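Local coordinates for protein ribokinase, putative (Burkholderia thailandensis, PDB 3B1N) that probably phosphorylates nucleosides as a ribokinase-family kinase, and binds ADP together with the nucleoside analogue mizoribine, at residues G120-E132 against D144-L156. Numbering follows the deposited sequence.
Sequences GAMMQSHVNHAGE and DGFQGMVQHTEEL
In the Rossmann-like alpha/beta domain of this pfkB-family kinase, residues 120-132, a 3-10-rich part of the connection between strands 113-118 and 138-141, pack along helix 146-158; Met122 and Asp144, at the end of the contact by the nucleoside pocket, both touch the bound mizoribine. Met122 has CG anti to its backbone N (chi1 -172°) and bends at chi3, which lays CG, SD and CE against Asp144 and Gly145, the N-cap residue. Next to it, Ser125 OG lies 3.0 Å from Asp144 OD1, a weak hydrogen bond at most, because another acceptor competes for its proton, and shares a water with His126 ND1 and Gly148 N; this water accepts from the N-H of Gly148 in the first turn of the helix. The side-chain amide of Gln147 stacks on one face of the His126 imidazole, the planes 6° apart and OE1 over the ring centre. His126 and Gly148 have CA atoms just 4.0 Å apart, a close approach that the glycine permits. One turn further, in the conformer described here, Gln151 NE2 donates to His126 O (2.9 Å) and its amide lies over one face of the His129 ring. The His152 ring points its CE1 edge at Asn128 O, and Ala130 CB rests on Leu156 CG at 3.8 Å, beside strand 138-141. Glu155 reaches out extended beyond CG and clasps the far end of the loop with both carboxylate oxygens. OE1 accepts from the N-H of Gly131 on its anti side, the donor tilted out of the carboxylate plane, and OE2 uses its syn lone pair to accept from His129 ND1 at 2.6 Å, with ring and carboxylate nearly coplanar.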
loop_
_atom_site.group_PDB
_atom_site.type_symbol
_atom_site.label_atom_id
_atom_site.label_comp_id
_atom_site.label_asym_id
_atom_site.label_seq_id
_atom_site.Cartn_x
_atom_site.Cartn_y
_atom_site.Cartn_z
ATOM N N GLY B 120 -14.950 8.880 -0.210
ATOM C CA GLY B 120 -15.500 10.163 0.191
ATOM C C GLY B 120 -16.500 10.661 -0.854
ATOM O O GLY B 120 -17.376 9.922 -1.346
ATOM N N ALA B 121 -16.332 11.919 -1.225
ATOM C CA ALA B 121 -17.235 12.591 -2.161
ATOM C C ALA B 121 -17.320 11.902 -3.521
ATOM O O ALA B 121 -18.323 12.039 -4.223
ATOM C CB ALA B 121 -16.814 14.031 -2.328
ATOM N N MET B 122 -16.303 11.139 -3.906
ATOM C CA MET B 122 -16.384 10.403 -5.134
ATOM C C MET B 122 -17.558 9.427 -5.231
ATOM O O MET B 122 -18.044 9.133 -6.331
ATOM C CB MET B 122 -15.035 9.695 -5.409
ATOM C CG MET B 122 -14.982 9.035 -6.819
ATOM S SD MET B 122 -13.551 7.948 -7.063
ATOM C CE MET B 122 -14.117 6.412 -6.337
ATOM N N MET B 123 -18.049 8.975 -4.069
ATOM C CA MET B 123 -19.186 8.032 -4.042
ATOM C C MET B 123 -20.416 8.634 -4.709
ATOM O O MET B 123 -21.292 7.895 -5.179
ATOM C CB MET B 123 -19.550 7.634 -2.616
ATOM C CG MET B 123 -18.521 6.888 -1.911
ATOM S SD MET B 123 -19.228 6.055 -0.441
ATOM C CE MET B 123 -20.942 6.637 -0.438
ATOM N N GLN B 124 -20.483 9.971 -4.752
ATOM C CA GLN B 124 -21.661 10.678 -5.331
ATOM C C GLN B 124 -21.372 11.245 -6.719
ATOM O O GLN B 124 -22.093 12.133 -7.163
ATOM C CB GLN B 124 -22.143 11.836 -4.433
ATOM C CG GLN B 124 -22.193 11.506 -2.930
ATOM C CD GLN B 124 -23.016 10.294 -2.634
ATOM O OE1 GLN B 124 -23.972 9.993 -3.332
ATOM N NE2 GLN B 124 -22.634 9.556 -1.573
ATOM N N SER B 125 -20.319 10.750 -7.393
ATOM C CA SER B 125 -19.939 11.344 -8.704
ATOM C C SER B 125 -21.029 11.334 -9.770
ATOM O O SER B 125 -21.024 12.186 -10.643
ATOM C CB SER B 125 -18.658 10.680 -9.234
ATOM O OG SER B 125 -18.876 9.337 -9.665
ATOM N N HIS B 126 -22.001 10.417 -9.645
ATOM C CA HIS B 126 -23.091 10.367 -10.591
ATOM C C HIS B 126 -24.070 11.534 -10.470
ATOM O O HIS B 126 -24.944 11.668 -11.352
ATOM C CB HIS B 126 -23.853 9.054 -10.381
ATOM C CG HIS B 126 -24.265 8.844 -8.958
ATOM N ND1 HIS B 126 -23.428 8.309 -7.999
ATOM C CD2 HIS B 126 -25.425 9.140 -8.326
ATOM C CE1 HIS B 126 -24.055 8.282 -6.839
ATOM N NE2 HIS B 126 -25.262 8.784 -7.005
ATOM N N VAL B 127 -23.903 12.442 -9.505
ATOM C CA VAL B 127 -24.731 13.668 -9.466
ATOM C C VAL B 127 -24.432 14.610 -10.634
ATOM O O VAL B 127 -25.292 15.418 -11.024
ATOM C CB VAL B 127 -24.700 14.470 -8.142
ATOM C CG1 VAL B 127 -25.207 13.531 -6.992
ATOM C CG2 VAL B 127 -23.341 15.014 -7.852
ATOM N N ASN B 128 -23.230 14.478 -11.223
ATOM C CA ASN B 128 -22.929 15.231 -12.463
ATOM C C ASN B 128 -23.291 14.377 -13.668
ATOM O O ASN B 128 -22.996 13.173 -13.741
ATOM C CB ASN B 128 -21.418 15.522 -12.575
ATOM C CG ASN B 128 -20.911 16.624 -11.638
ATOM O OD1 ASN B 128 -19.790 16.505 -11.073
ATOM N ND2 ASN B 128 -21.652 17.720 -11.513
ATOM N N HIS B 129 -23.886 15.008 -14.664
ATOM C CA HIS B 129 -24.307 14.278 -15.849
ATOM C C HIS B 129 -23.556 14.754 -17.071
ATOM O O HIS B 129 -23.666 15.909 -17.455
ATOM C CB HIS B 129 -25.832 14.406 -16.025
ATOM C CG HIS B 129 -26.594 13.608 -15.010
ATOM N ND1 HIS B 129 -27.154 12.384 -15.299
ATOM C CD2 HIS B 129 -26.757 13.794 -13.682
ATOM C CE1 HIS B 129 -27.717 11.894 -14.208
ATOM N NE2 HIS B 129 -27.486 12.731 -13.214
ATOM N N ALA B 130 -22.767 13.857 -17.660
ATOM C CA ALA B 130 -21.853 14.240 -18.756
ATOM C C ALA B 130 -22.591 14.665 -20.018
ATOM O O ALA B 130 -22.082 15.507 -20.775
ATOM C CB ALA B 130 -20.900 13.075 -19.053
ATOM N N GLY B 131 -23.795 14.115 -20.209
ATOM C CA GLY B 131 -24.586 14.387 -21.433
ATOM C C GLY B 131 -25.161 15.795 -21.375
ATOM O O GLY B 131 -25.678 16.330 -22.373
ATOM N N GLU B 132 -25.055 16.422 -20.219
ATOM C CA GLU B 132 -25.519 17.809 -20.090
ATOM C C GLU B 132 -24.448 18.886 -20.245
ATOM O O GLU B 132 -24.745 20.093 -20.209
ATOM C CB GLU B 132 -26.285 17.987 -18.769
ATOM C CG GLU B 132 -27.550 17.168 -18.687
ATOM C CD GLU B 132 -28.128 17.063 -17.249
ATOM O OE1 GLU B 132 -27.707 17.824 -16.350
ATOM O OE2 GLU B 132 -28.967 16.163 -17.047
ATOM N N ASP B 144 -13.612 6.223 -11.260
ATOM C CA ASP B 144 -14.552 7.118 -10.584
ATOM C C ASP B 144 -15.510 6.248 -9.805
ATOM O O ASP B 144 -15.392 5.031 -9.827
ATOM C CB ASP B 144 -15.354 7.898 -11.661
ATOM C CG ASP B 144 -15.799 9.270 -11.230
ATOM O OD1 ASP B 144 -15.884 9.603 -10.045
ATOM O OD2 ASP B 144 -16.052 10.075 -12.156
ATOM N N GLY B 145 -16.446 6.864 -9.119
ATOM C CA GLY B 145 -17.569 6.086 -8.586
ATOM C C GLY B 145 -18.217 5.261 -9.675
ATOM O O GLY B 145 -18.352 5.701 -10.829
ATOM N N PHE B 146 -18.554 4.015 -9.348
ATOM C CA PHE B 146 -18.982 3.081 -10.373
ATOM C C PHE B 146 -20.220 3.566 -11.112
ATOM O O PHE B 146 -20.271 3.579 -12.348
ATOM C CB PHE B 146 -19.247 1.682 -9.771
ATOM C CG PHE B 146 -19.763 0.682 -10.796
ATOM C CD1 PHE B 146 -18.969 0.279 -11.881
ATOM C CD2 PHE B 146 -21.052 0.170 -10.690
ATOM C CE1 PHE B 146 -19.429 -0.652 -12.844
ATOM C CE2 PHE B 146 -21.544 -0.747 -11.669
ATOM C CZ PHE B 146 -20.732 -1.147 -12.746
ATOM N N GLN B 147 -21.224 4.020 -10.365
ATOM C CA GLN B 147 -22.433 4.491 -11.020
ATOM C C GLN B 147 -22.109 5.668 -11.965
ATOM O O GLN B 147 -22.653 5.758 -13.079
ATOM C CB GLN B 147 -23.517 4.844 -9.976
ATOM C CG GLN B 147 -24.817 5.358 -10.540
ATOM C CD GLN B 147 -25.864 5.668 -9.475
ATOM O OE1 GLN B 147 -25.660 5.416 -8.289
ATOM N NE2 GLN B 147 -26.986 6.237 -9.905
ATOM N N GLY B 148 -21.225 6.577 -11.521
ATOM C CA GLY B 148 -20.784 7.665 -12.366
ATOM C C GLY B 148 -20.119 7.175 -13.633
ATOM O O GLY B 148 -20.429 7.687 -14.691
ATOM N N MET B 149 -19.226 6.182 -13.533
ATOM C CA MET B 149 -18.500 5.717 -14.711
ATOM C C MET B 149 -19.489 5.204 -15.748
ATOM O O MET B 149 -19.404 5.527 -16.918
ATOM C CB MET B 149 -17.527 4.602 -14.346
ATOM C CG MET B 149 -16.420 5.058 -13.439
ATOM S SD MET B 149 -15.228 3.740 -13.149
ATOM C CE MET B 149 -14.455 3.443 -14.674
ATOM N N VAL B 150 -20.416 4.369 -15.302
ATOM C CA VAL B 150 -21.366 3.760 -16.219
ATOM C C VAL B 150 -22.312 4.803 -16.830
ATOM O O VAL B 150 -22.513 4.834 -18.047
ATOM C CB VAL B 150 -22.194 2.662 -15.466
ATOM C CG1 VAL B 150 -23.308 2.144 -16.375
ATOM C CG2 VAL B 150 -21.291 1.500 -15.041
ATOM N N GLN B 151 -22.828 5.700 -15.986
ATOM C CA GLN B 151 -23.699 6.787 -16.396
ATOM C C GLN B 151 -23.029 7.691 -17.427
ATOM O O GLN B 151 -23.611 8.094 -18.402
ATOM C CB GLN B 151 -24.035 7.630 -15.165
ATOM C CG GLN B 151 -25.105 8.647 -15.358
ATOM C CD GLN B 151 -25.269 9.476 -14.104
ATOM O OE1 GLN B 151 -26.036 9.116 -13.197
ATOM N NE2 GLN B 151 -24.479 10.531 -13.994
ATOM N N HIS B 152 -21.777 8.051 -17.157
ATOM C CA HIS B 152 -21.087 8.956 -18.087
ATOM C C HIS B 152 -20.931 8.316 -19.460
ATOM O O HIS B 152 -21.069 8.995 -20.494
ATOM C CB HIS B 152 -19.699 9.362 -17.551
ATOM C CG HIS B 152 -19.736 10.170 -16.301
ATOM N ND1 HIS B 152 -20.796 10.980 -15.936
ATOM C CD2 HIS B 152 -18.789 10.329 -15.344
ATOM C CE1 HIS B 152 -20.516 11.555 -14.773
ATOM N NE2 HIS B 152 -19.301 11.173 -14.399
ATOM N N THR B 153 -20.617 7.023 -19.474
ATOM C CA THR B 153 -20.472 6.325 -20.745
ATOM C C THR B 153 -21.770 6.289 -21.533
ATOM O O THR B 153 -21.748 6.535 -22.746
ATOM C CB THR B 153 -19.860 4.936 -20.635
ATOM O OG1 THR B 153 -20.733 4.049 -19.954
ATOM C CG2 THR B 153 -18.572 5.038 -19.868
ATOM N N GLU B 154 -22.867 5.978 -20.833
ATOM C CA GLU B 154 -24.177 5.973 -21.489
ATOM C C GLU B 154 -24.520 7.345 -22.054
ATOM O O GLU B 154 -24.961 7.459 -23.211
ATOM C CB GLU B 154 -25.269 5.465 -20.513
ATOM C CG GLU B 154 -25.120 3.979 -20.138
ATOM C CD GLU B 154 -25.528 3.031 -21.280
ATOM O OE1 GLU B 154 -26.171 3.473 -22.271
ATOM O OE2 GLU B 154 -25.217 1.831 -21.177
ATOM N N GLU B 155 -24.321 8.381 -21.268
ATOM C CA GLU B 155 -24.719 9.726 -21.640
ATOM C C GLU B 155 -23.857 10.295 -22.746
ATOM O O GLU B 155 -24.343 10.937 -23.664
ATOM C CB GLU B 155 -24.701 10.624 -20.444
ATOM C CG GLU B 155 -25.858 10.268 -19.491
ATOM C CD GLU B 155 -25.973 11.185 -18.342
ATOM O OE1 GLU B 155 -25.193 12.166 -18.318
ATOM O OE2 GLU B 155 -26.844 10.930 -17.454
ATOM N N LEU B 156 -22.550 10.062 -22.678
ATOM C CA LEU B 156 -21.724 10.592 -23.749
ATOM C C LEU B 156 -22.048 9.918 -25.082
ATOM O O LEU B 156 -22.042 10.574 -26.138
ATOM C CB LEU B 156 -20.219 10.476 -23.390
ATOM C CG LEU B 156 -19.769 11.428 -22.296
ATOM C CD1 LEU B 156 -18.454 10.886 -21.732
ATOM C CD2 LEU B 156 -19.581 12.867 -22.819
HETATM O O HOH W 1 -20.722 7.394 -8.662
#